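Alpha-fucosidase (Bifidobacterium bifidum, PDB 2EAB) probably releases L-fucose by hydrolysing alpha-1,2-linkages, this chain being the catalytic piece of a longer, calcium-binding bifidobacterial protein. Local coordinates at residues 447-458 and 483-494. Residues are numbered along the deposited sequence; the frame is centred on the assembly and turned at random.
Sequences YVEGLVKPGRVT and AHTENTAYGWTA. With EDO (1,2-ethanediol), chain H.
Pro454 and Gly491 bring the backbones closest, their CA atoms 5.3 Å apart, where the junction of helices 442-450 and 452-463 faces the loop 483-494. Gly491 suits this spot: its phi is positive, and a CB would collide with Pro454 CB. The proline, with no N-H to satisfy, lays its CB 3.5 Å from Gly491 O. At one end Tyr447, its CG anti to the backbone N (chi1 -174°), extends its ring so that OH donates to Thr488 O at 2.8 Å; that oxygen lies in the ring plane, at the edge. A phenylalanine here would probably leave the carbonyl of buried Thr488 without its phenolic donor. In the family 95 catalytic domain, an (alpha/alpha)6 barrel, the contact joins two helices to the loop carrying strand 486-487; Tyr447 also nears Leu393, a calcium-site residue. Branched, apolar Leu451 suits the middle, sending CD2 to Thr493 CG2 (3.9 Å) and CD1 loosely to Ala483 CB (4.4 Å). Beyond, each threonine offers a hydroxyl for polar links and a methyl for packing: Thr458 OG1, 2.7 Å from Thr493 OG1, is also hydrogen-bonded to Asn94 OD1. A water joins Thr493 OG1 to Pro454 O. Thr458 CG2 packs 3.4 Å from Thr493 O, which receives a nearly straight bond (175°) from His484 ND1.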
ATOM      1  N   TYR A 447      -2.351  -9.823  -7.973  1.00  5.65           N
ATOM      2  CA  TYR A 447      -3.694  -9.567  -7.451  1.00  5.88           C
ATOM      3  C   TYR A 447      -4.585  -8.905  -8.501  1.00  5.48           C
ATOM      4  O   TYR A 447      -5.748  -9.272  -8.661  1.00  5.61           O
ATOM      5  CB  TYR A 447      -3.615  -8.691  -6.200  1.00  5.86           C
ATOM      6  CG  TYR A 447      -4.952  -8.501  -5.524  1.00  5.78           C
ATOM      7  CD1 TYR A 447      -5.481  -9.496  -4.704  1.00  5.52           C
ATOM      8  CD2 TYR A 447      -5.692  -7.335  -5.718  1.00  5.98           C
ATOM      9  CE1 TYR A 447      -6.710  -9.339  -4.086  1.00  5.39           C
ATOM     10  CE2 TYR A 447      -6.930  -7.171  -5.110  1.00  5.79           C
ATOM     11  CZ  TYR A 447      -7.429  -8.173  -4.292  1.00  5.50           C
ATOM     12  OH  TYR A 447      -8.662  -7.996  -3.701  1.00  6.19           O
ATOM     13  N   VAL A 448      -4.033  -7.925  -9.210  1.00  5.65           N
ATOM     14  CA  VAL A 448      -4.803  -7.209 -10.217  1.00  5.62           C
ATOM     15  C   VAL A 448      -5.079  -8.142 -11.403  1.00  5.85           C
ATOM     16  O   VAL A 448      -6.194  -8.176 -11.916  1.00  6.02           O
ATOM     17  CB  VAL A 448      -4.115  -5.884 -10.616  1.00  5.73           C
ATOM     18  CG1 VAL A 448      -4.877  -5.200 -11.748  1.00  6.55           C
ATOM     19  CG2 VAL A 448      -4.041  -4.958  -9.402  1.00  6.24           C
ATOM     20  N   GLU A 449      -4.084  -8.939 -11.801  1.00  5.88           N
ATOM     21  CA  GLU A 449      -4.326 -10.010 -12.778  1.00  6.06           C
ATOM     22  C   GLU A 449      -5.437 -10.935 -12.284  1.00  5.87           C
ATOM     23  O   GLU A 449      -6.282 -11.376 -13.067  1.00  6.16           O
ATOM     24  CB  GLU A 449      -3.049 -10.798 -13.074  1.00  5.98           C
ATOM     25  CG  GLU A 449      -2.024  -9.979 -13.840  1.00  6.47           C
ATOM     26  CD  GLU A 449      -0.659 -10.636 -13.953  1.00  6.98           C
ATOM     27  OE1 GLU A 449      -0.247 -11.369 -13.029  1.00  8.86           O
ATOM     28  OE2 GLU A 449       0.030 -10.375 -14.966  1.00  8.77           O
ATOM     29  N   GLY A 450      -5.444 -11.189 -10.977  1.00  6.07           N
ATOM     30  CA  GLY A 450      -6.456 -12.019 -10.333  1.00  6.28           C
ATOM     31  C   GLY A 450      -7.863 -11.445 -10.360  1.00  6.21           C
ATOM     32  O   GLY A 450      -8.835 -12.175 -10.170  1.00  6.70           O
ATOM     33  N   LEU A 451      -7.984 -10.140 -10.593  1.00  6.26           N
ATOM     34  CA  LEU A 451      -9.294  -9.512 -10.719  1.00  6.28           C
ATOM     35  C   LEU A 451      -9.926  -9.719 -12.088  1.00  5.76           C
ATOM     36  O   LEU A 451     -11.118  -9.477 -12.255  1.00  5.82           O
ATOM     37  CB  LEU A 451      -9.218  -8.014 -10.416  1.00  6.77           C
ATOM     38  CG  LEU A 451      -8.772  -7.615  -9.007  1.00  7.57           C
ATOM     39  CD1 LEU A 451      -8.644  -6.104  -8.905  1.00  9.27           C
ATOM     40  CD2 LEU A 451      -9.724  -8.144  -7.939  1.00  9.91           C
ATOM     41  N   VAL A 452      -9.155 -10.167 -13.078  1.00  5.54           N
ATOM     42  CA  VAL A 452      -9.665 -10.207 -14.445  1.00  5.96           C
ATOM     43  C   VAL A 452     -10.796 -11.223 -14.620  1.00  5.97           C
ATOM     44  O   VAL A 452     -11.867 -10.864 -15.102  1.00  6.02           O
ATOM     45  CB  VAL A 452      -8.539 -10.383 -15.486  1.00  5.87           C
ATOM     46  CG1 VAL A 452      -9.114 -10.501 -16.893  1.00  6.45           C
ATOM     47  CG2 VAL A 452      -7.555  -9.213 -15.403  1.00  6.45           C
ATOM     48  N   LYS A 453     -10.567 -12.477 -14.242  1.00  6.00           N
ATOM     49  CA  LYS A 453     -11.612 -13.491 -14.393  1.00  6.33           C
ATOM     50  C   LYS A 453     -12.907 -13.168 -13.628  1.00  5.92           C
ATOM     51  O   LYS A 453     -13.968 -13.112 -14.243  1.00  6.23           O
ATOM     52  CB  LYS A 453     -11.086 -14.893 -14.072  1.00  6.56           C
ATOM     53  CG  LYS A 453     -10.134 -15.437 -15.127  1.00  7.84           C
ATOM     54  CD  LYS A 453      -9.678 -16.838 -14.781  1.00  9.65           C
ATOM     55  CE  LYS A 453      -8.762 -17.390 -15.857  1.00 11.39           C
ATOM     56  NZ  LYS A 453      -8.320 -18.768 -15.522  1.00 13.17           N
ATOM     57  N   PRO A 454     -12.833 -12.937 -12.302  1.00  5.57           N
ATOM     58  CA  PRO A 454     -14.080 -12.556 -11.623  1.00  5.73           C
ATOM     59  C   PRO A 454     -14.636 -11.221 -12.129  1.00  5.74           C
ATOM     60  O   PRO A 454     -15.854 -11.059 -12.246  1.00  5.95           O
ATOM     61  CB  PRO A 454     -13.667 -12.474 -10.151  1.00  5.79           C
ATOM     62  CG  PRO A 454     -12.185 -12.250 -10.175  1.00  5.67           C
ATOM     63  CD  PRO A 454     -11.703 -13.026 -11.356  1.00  6.12           C
ATOM     64  N   GLY A 455     -13.747 -10.294 -12.471  1.00  5.36           N
ATOM     65  CA  GLY A 455     -14.156  -8.974 -12.935  1.00  6.01           C
ATOM     66  C   GLY A 455     -14.864  -8.982 -14.275  1.00  5.29           C
ATOM     67  O   GLY A 455     -15.644  -8.075 -14.565  1.00  5.60           O
ATOM     68  N   ARG A 456     -14.605  -9.997 -15.098  1.00  5.82           N
ATOM     69  CA  ARG A 456     -15.328 -10.149 -16.359  1.00  6.17           C
ATOM     70  C   ARG A 456     -16.803 -10.478 -16.108  1.00  6.01           C
ATOM     71  O   ARG A 456     -17.669 -10.092 -16.892  1.00  6.42           O
ATOM     72  CB  ARG A 456     -14.668 -11.207 -17.247  1.00  6.27           C
ATOM     73  CG  ARG A 456     -13.412 -10.708 -17.941  1.00  6.79           C
ATOM     74  CD  ARG A 456     -12.657 -11.846 -18.577  1.00  7.48           C
ATOM     75  NE  ARG A 456     -11.501 -11.391 -19.341  1.00  6.41           N
ATOM     76  CZ  ARG A 456     -10.623 -12.208 -19.916  1.00  6.73           C
ATOM     77  NH1 ARG A 456     -10.770 -13.526 -19.831  1.00  7.84           N
ATOM     78  NH2 ARG A 456      -9.605 -11.706 -20.597  1.00  7.54           N
ATOM     79  N   VAL A 457     -17.086 -11.187 -15.015  1.00  6.03           N
ATOM     80  CA  VAL A 457     -18.464 -11.455 -14.609  1.00  6.43           C
ATOM     81  C   VAL A 457     -19.145 -10.139 -14.232  1.00  5.86           C
ATOM     82  O   VAL A 457     -20.241  -9.847 -14.696  1.00  5.97           O
ATOM     83  CB  VAL A 457     -18.543 -12.459 -13.430  1.00  6.42           C
ATOM     84  CG1 VAL A 457     -19.989 -12.765 -13.073  1.00  7.43           C
ATOM     85  CG2 VAL A 457     -17.808 -13.750 -13.764  1.00  7.97           C
ATOM     86  N   THR A 458     -18.476  -9.335 -13.411  1.00  5.77           N
ATOM     87  CA  THR A 458     -19.000  -8.036 -13.004  1.00  5.75           C
ATOM     88  C   THR A 458     -19.210  -7.116 -14.207  1.00  5.73           C
ATOM     89  O   THR A 458     -20.231  -6.431 -14.302  1.00  5.39           O
ATOM     90  CB  THR A 458     -18.059  -7.391 -11.981  1.00  5.26           C
ATOM     91  OG1 THR A 458     -17.897  -8.292 -10.880  1.00  6.19           O
ATOM     92  CG2 THR A 458     -18.616  -6.085 -11.460  1.00  6.04           C
ATOM     93  N   ALA A 483     -14.194  -3.931 -11.220  1.00  5.61           N
ATOM     94  CA  ALA A 483     -14.157  -4.135  -9.776  1.00  5.49           C
ATOM     95  C   ALA A 483     -14.324  -2.779  -9.111  1.00  5.59           C
ATOM     96  O   ALA A 483     -14.193  -1.736  -9.760  1.00  5.93           O
ATOM     97  CB  ALA A 483     -12.869  -4.809  -9.337  1.00  5.46           C
ATOM     98  N   HIS A 484     -14.592  -2.802  -7.810  1.00  5.08           N
ATOM     99  CA  HIS A 484     -14.998  -1.607  -7.101  1.00  5.39           C
ATOM    100  C   HIS A 484     -14.106  -1.351  -5.875  1.00  5.68           C
ATOM    101  O   HIS A 484     -12.900  -1.587  -5.948  1.00  5.95           O
ATOM    102  CB  HIS A 484     -16.497  -1.713  -6.828  1.00  5.43           C
ATOM    103  CG  HIS A 484     -17.315  -1.587  -8.071  1.00  5.61           C
ATOM    104  ND1 HIS A 484     -17.645  -2.645  -8.898  1.00  7.37           N
ATOM    105  CD2 HIS A 484     -17.822  -0.482  -8.657  1.00  4.36           C
ATOM    106  CE1 HIS A 484     -18.343  -2.188  -9.927  1.00  4.09           C
ATOM    107  NE2 HIS A 484     -18.466  -0.879  -9.797  1.00  6.90           N
ATOM    108  N   THR A 485     -14.659  -0.818  -4.785  1.00  5.40           N
ATOM    109  CA  THR A 485     -13.843  -0.455  -3.623  1.00  5.88           C
ATOM    110  C   THR A 485     -13.477  -1.664  -2.762  1.00  5.59           C
ATOM    111  O   THR A 485     -12.301  -1.972  -2.567  1.00  5.59           O
ATOM    112  CB  THR A 485     -14.521   0.633  -2.753  1.00  6.14           C
ATOM    113  OG1 THR A 485     -14.599   1.858  -3.492  1.00  6.81           O
ATOM    114  CG2 THR A 485     -13.730   0.881  -1.482  1.00  6.41           C
ATOM    115  N   GLU A 486     -14.492  -2.329  -2.222  1.00  5.37           N
ATOM    116  CA  GLU A 486     -14.262  -3.415  -1.282  1.00  5.51           C
ATOM    117  C   GLU A 486     -13.954  -4.698  -2.031  1.00  5.62           C
ATOM    118  O   GLU A 486     -14.808  -5.229  -2.736  1.00  5.59           O
ATOM    119  CB  GLU A 486     -15.476  -3.624  -0.383  1.00  6.01           C
ATOM    120  CG  GLU A 486     -15.846  -2.418   0.448  1.00  6.38           C
ATOM    121  CD  GLU A 486     -16.864  -2.761   1.505  1.00  7.21           C
ATOM    122  OE1 GLU A 486     -17.744  -3.612   1.241  1.00  7.09           O
ATOM    123  OE2 GLU A 486     -16.789  -2.177   2.608  1.00  8.06           O
ATOM    124  N   ASN A 487     -12.725  -5.177  -1.862  1.00  5.33           N
ATOM    125  CA  ASN A 487     -12.239  -6.384  -2.504  1.00  5.30           C
ATOM    126  C   ASN A 487     -11.717  -7.366  -1.467  1.00  5.15           C
ATOM    127  O   ASN A 487     -11.521  -7.013  -0.298  1.00  5.62           O
ATOM    128  CB  ASN A 487     -11.188  -6.020  -3.553  1.00  5.67           C
ATOM    129  CG  ASN A 487     -11.818  -5.534  -4.839  1.00  5.49           C
ATOM    130  OD1 ASN A 487     -12.149  -6.336  -5.712  1.00  6.45           O
ATOM    131  ND2 ASN A 487     -12.023  -4.227  -4.950  1.00  6.11           N
ATOM    132  N   THR A 488     -11.536  -8.615  -1.887  1.00  5.13           N
ATOM    133  CA  THR A 488     -11.200  -9.684  -0.951  1.00  5.39           C
ATOM    134  C   THR A 488     -10.182 -10.633  -1.581  1.00  5.41           C
ATOM    135  O   THR A 488      -9.646 -10.364  -2.656  1.00  5.48           O
ATOM    136  CB  THR A 488     -12.448 -10.502  -0.551  1.00  5.53           C
ATOM    137  OG1 THR A 488     -12.869 -11.275  -1.678  1.00  5.14           O
ATOM    138  CG2 THR A 488     -13.582  -9.612  -0.054  1.00  5.84           C
ATOM    139  N   ALA A 489      -9.942 -11.760  -0.920  1.00  5.36           N
ATOM    140  CA  ALA A 489      -9.105 -12.824  -1.463  1.00  5.62           C
ATOM    141  C   ALA A 489      -9.811 -13.647  -2.552  1.00  5.57           C
ATOM    142  O   ALA A 489      -9.177 -14.497  -3.184  1.00  5.81           O
ATOM    143  CB  ALA A 489      -8.629 -13.734  -0.338  1.00  6.22           C
ATOM    144  N   TYR A 490     -11.106 -13.408  -2.770  1.00  5.39           N
ATOM    145  CA  TYR A 490     -11.946 -14.331  -3.540  1.00  5.37           C
ATOM    146  C   TYR A 490     -12.723 -13.702  -4.697  1.00  5.70           C
ATOM    147  O   TYR A 490     -13.834 -14.143  -5.030  1.00  5.49           O
ATOM    148  CB  TYR A 490     -12.919 -15.055  -2.605  1.00  5.45           C
ATOM    149  CG  TYR A 490     -12.262 -15.824  -1.487  1.00  5.18           C
ATOM    150  CD1 TYR A 490     -11.477 -16.940  -1.759  1.00  5.75           C
ATOM    151  CD2 TYR A 490     -12.444 -15.454  -0.156  1.00  6.16           C
ATOM    152  CE1 TYR A 490     -10.883 -17.660  -0.741  1.00  5.71           C
ATOM    153  CE2 TYR A 490     -11.844 -16.165   0.876  1.00  5.65           C
ATOM    154  CZ  TYR A 490     -11.069 -17.275   0.573  1.00  5.88           C
ATOM    155  OH  TYR A 490     -10.464 -18.005   1.574  1.00  6.11           O
ATOM    156  N   GLY A 491     -12.151 -12.688  -5.339  1.00  5.31           N
ATOM    157  CA  GLY A 491     -12.802 -12.120  -6.516  1.00  5.83           C
ATOM    158  C   GLY A 491     -14.155 -11.481  -6.236  1.00  5.22           C
ATOM    159  O   GLY A 491     -15.090 -11.617  -7.033  1.00  5.61           O
ATOM    160  N   TRP A 492     -14.242 -10.776  -5.105  1.00  5.35           N
ATOM    161  CA  TRP A 492     -15.411  -9.979  -4.723  1.00  5.34           C
ATOM    162  C   TRP A 492     -15.345  -8.648  -5.477  1.00  4.98           C
ATOM    163  O   TRP A 492     -15.033  -7.588  -4.913  1.00  5.53           O
ATOM    164  CB  TRP A 492     -15.384  -9.761  -3.217  1.00  5.50           C
ATOM    165  CG  TRP A 492     -16.599  -9.146  -2.591  1.00  5.17           C
ATOM    166  CD1 TRP A 492     -16.728  -7.866  -2.135  1.00  5.16           C
ATOM    167  CD2 TRP A 492     -17.834  -9.805  -2.289  1.00  5.52           C
ATOM    168  NE1 TRP A 492     -17.977  -7.678  -1.583  1.00  5.53           N
ATOM    169  CE2 TRP A 492     -18.670  -8.856  -1.660  1.00  5.36           C
ATOM    170  CE3 TRP A 492     -18.318 -11.102  -2.499  1.00  5.68           C
ATOM    171  CZ2 TRP A 492     -19.957  -9.169  -1.230  1.00  5.70           C
ATOM    172  CZ3 TRP A 492     -19.597 -11.411  -2.065  1.00  5.73           C
ATOM    173  CH2 TRP A 492     -20.404 -10.446  -1.445  1.00  6.14           C
ATOM    174  N   THR A 493     -15.642  -8.725  -6.771  1.00  5.21           N
ATOM    175  CA  THR A 493     -15.471  -7.602  -7.683  1.00  5.51           C
ATOM    176  C   THR A 493     -16.775  -6.857  -7.925  1.00  5.57           C
ATOM    177  O   THR A 493     -16.778  -5.806  -8.566  1.00  5.66           O
ATOM    178  CB  THR A 493     -14.854  -8.041  -9.029  1.00  5.73           C
ATOM    179  OG1 THR A 493     -15.644  -9.088  -9.606  1.00  5.86           O
ATOM    180  CG2 THR A 493     -13.452  -8.576  -8.809  1.00  5.79           C
ATOM    181  N   ALA A 494     -17.879  -7.385  -7.398  1.00  5.52           N
ATOM    182  CA  ALA A 494     -19.147  -6.668  -7.459  1.00  5.47           C
ATOM    183  C   ALA A 494     -19.056  -5.335  -6.730  1.00  5.39           C
ATOM    184  O   ALA A 494     -18.240  -5.171  -5.823  1.00  5.03           O
ATOM    185  CB  ALA A 494     -20.247  -7.496  -6.845  1.00  5.94           C
TER
HETATM  186  C1  EDO H4810      -7.858 -15.458  -9.858  1.00 41.88           C
HETATM  187  O1  EDO H4810      -8.580 -14.835 -10.937  1.00 37.75           O
HETATM  188  C2  EDO H4810      -6.766 -16.474 -10.364  1.00 42.08           C
HETATM  189  O2  EDO H4810      -7.401 -17.343 -11.292  1.00 37.35           O
HETATM  190  O   HOH W   1     -17.054 -11.434  -9.783  1.00  6.24           O